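PDB 1VDW: fructose-bisphosphatase from Pyrococcus horikoshii, which probably hydrolyses fructose 1,6-bisphosphate to fructose 6-phosphate and phosphate with magnesium as cofactor, and may also act on inositol monophosphate. Local coordinates for residues Ala180-Gly185 and Ile236-Asn241. Sequence-based numbering, arbitrary orientation.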
loop_
_atom_site.group_PDB
_atom_site.type_symbol
_atom_site.label_atom_id
_atom_site.label_comp_id
_atom_site.label_asym_id
_atom_site.label_seq_id
_atom_site.Cartn_x
_atom_site.Cartn_y
_atom_site.Cartn_z
ATOM N N ALA A 180 12.341 -3.079 1.484
ATOM C CA ALA A 180 12.849 -2.068 2.406
ATOM C C ALA A 180 12.074 -2.154 3.725
ATOM O O ALA A 180 12.642 -1.971 4.804
ATOM C CB ALA A 180 12.701 -0.675 1.797
ATOM N N TYR A 181 10.774 -2.418 3.633
ATOM C CA TYR A 181 9.944 -2.535 4.827
ATOM C C TYR A 181 10.397 -3.739 5.640
ATOM O O TYR A 181 10.436 -3.685 6.869
ATOM C CB TYR A 181 8.467 -2.675 4.455
ATOM C CG TYR A 181 7.819 -1.414 3.912
ATOM C CD1 TYR A 181 8.504 -0.197 3.858
ATOM C CD2 TYR A 181 6.509 -1.450 3.438
ATOM C CE1 TYR A 181 7.895 0.954 3.338
ATOM C CE2 TYR A 181 5.898 -0.315 2.921
ATOM C CZ TYR A 181 6.594 0.879 2.873
ATOM O OH TYR A 181 5.968 1.982 2.340
ATOM N N LEU A 182 10.724 -4.831 4.955
ATOM C CA LEU A 182 11.228 -6.017 5.636
ATOM C C LEU A 182 12.533 -5.647 6.350
ATOM O O LEU A 182 12.750 -6.009 7.510
ATOM C CB LEU A 182 11.500 -7.124 4.617
ATOM C CG LEU A 182 12.296 -8.339 5.099
ATOM C CD1 LEU A 182 11.515 -9.093 6.164
ATOM C CD2 LEU A 182 12.598 -9.234 3.908
ATOM N N ALA A 183 13.381 -4.897 5.654
ATOM C CA ALA A 183 14.673 -4.493 6.188
ATOM C C ALA A 183 14.601 -3.680 7.471
ATOM O O ALA A 183 15.495 -3.773 8.314
ATOM C CB ALA A 183 15.450 -3.722 5.130
ATOM N N ARG A 184 13.556 -2.874 7.635
ATOM C CA ARG A 184 13.467 -2.064 8.845
ATOM C C ARG A 184 12.492 -2.599 9.886
ATOM O O ARG A 184 12.258 -1.958 10.910
ATOM C CB ARG A 184 13.137 -0.604 8.506
ATOM C CG ARG A 184 11.763 -0.363 7.920
ATOM C CD ARG A 184 11.511 1.134 7.743
ATOM N NE ARG A 184 10.228 1.397 7.097
ATOM C CZ ARG A 184 9.049 1.312 7.705
ATOM N NH1 ARG A 184 8.978 0.986 8.986
ATOM N NH2 ARG A 184 7.936 1.515 7.018
ATOM N N GLY A 185 11.912 -3.762 9.620
ATOM C CA GLY A 185 11.010 -4.371 10.584
ATOM C C GLY A 185 9.524 -4.070 10.512
ATOM O O GLY A 185 8.824 -4.199 11.518
ATOM N N ILE A 236 11.220 -14.631 -5.275
ATOM C CA ILE A 236 11.896 -14.454 -4.009
ATOM C C ILE A 236 11.055 -14.786 -2.790
ATOM O O ILE A 236 9.835 -14.589 -2.767
ATOM C CB ILE A 236 12.410 -13.009 -3.839
ATOM C CG1 ILE A 236 11.233 -12.032 -3.885
ATOM C CG2 ILE A 236 13.436 -12.689 -4.918
ATOM C CD1 ILE A 236 11.620 -10.590 -3.586
ATOM N N ILE A 237 11.735 -15.321 -1.786
ATOM C CA ILE A 237 11.135 -15.625 -0.506
ATOM C C ILE A 237 12.155 -15.036 0.461
ATOM O O ILE A 237 13.215 -15.625 0.699
ATOM C CB ILE A 237 10.988 -17.140 -0.252
ATOM C CG1 ILE A 237 10.060 -17.768 -1.295
ATOM C CG2 ILE A 237 10.415 -17.368 1.134
ATOM C CD1 ILE A 237 10.675 -17.933 -2.671
ATOM N N ALA A 238 11.851 -13.847 0.970
ATOM C CA ALA A 238 12.728 -13.142 1.897
ATOM C C ALA A 238 12.050 -13.094 3.256
ATOM O O ALA A 238 10.857 -12.791 3.345
ATOM C CB ALA A 238 12.999 -11.729 1.388
ATOM N N ALA A 239 12.798 -13.377 4.315
ATOM C CA ALA A 239 12.207 -13.377 5.644
ATOM C C ALA A 239 13.184 -13.013 6.744
ATOM O O ALA A 239 14.398 -12.976 6.538
ATOM C CB ALA A 239 11.581 -14.745 5.933
ATOM N N ASN A 240 12.633 -12.761 7.923
ATOM C CA ASN A 240 13.422 -12.402 9.093
ATOM C C ASN A 240 13.607 -13.619 9.994
ATOM O O ASN A 240 14.049 -13.493 11.136
ATOM C CB ASN A 240 12.704 -11.305 9.882
ATOM C CG ASN A 240 11.357 -11.759 10.427
ATOM O OD1 ASN A 240 10.903 -12.878 10.171
ATOM N ND2 ASN A 240 10.706 -10.882 11.178
ATOM N N ASN A 241 13.284 -14.797 9.473
ATOM C CA ASN A 241 13.361 -16.021 10.259
ATOM C C ASN A 241 13.450 -17.220 9.319
ATOM O O ASN A 241 12.631 -17.365 8.413
ATOM C CB ASN A 241 12.106 -16.097 11.138
ATOM C CG ASN A 241 12.069 -17.323 12.016
ATOM O OD1 ASN A 241 11.722 -18.414 11.567
ATOM N ND2 ASN A 241 12.423 -17.148 13.284
#
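Leu182, in the last turn of helix 175-184, reaches across to the end of strand 234-239 and alone carries the helix side of this contact. Its methyl CD2 meets Ala238 CB at 3.6 Å, methyl against methyl, and lies 4.2 Å from Ala239 N. The other branch lies more loosely beside Asn240, with CD1 4.2 Å from Asn240 N. With CG anti to the backbone N (chi1 168°), the isobutyl group extends from the helix, and its forked end spreads its two methyls along the strand. No hydrogen bond joins the segments; the contact is van der Waals packing, largely buried, with Asn240 at its partly exposed end.

Small residues suit the strand here. The CB of Ala238 points to the helix, and its shortness lets the leucine methyl come close to the backbone; Ala239 turns its methyl away, toward Leu245 of helix 242-250 on the opposite face of the sheet. Leu182 also rests on Val190 of the adjoining strand 189-193, to which Ala238 is hydrogen-bonded through the backbone. Asn240 contributes its CB to the contact, while its amide ND2 turns to Asp188 OD1 for a hydrogen bond.

Beyond the contact the backbone turns at both segments. Gly185 closes the helix in a Schellman motif; at its positive phi (91°) a CB would be jammed against the carbonyl O of Arg184, so a residue without a side chain suits the place. Asn241, as N-cap of helix 242-250, accepts a bond at OD1 from Leu244 N. Arg184 NH1 donates a hydrogen bond to Asn94 O of the second subunit. Ala180 and Tyr181 pack on Tyr125 of strand 123-128, placing this helix between two sheets, in the central helix layer of the alpha-beta-alpha-beta-alpha sandwich of the inositol monophosphatase superfamily.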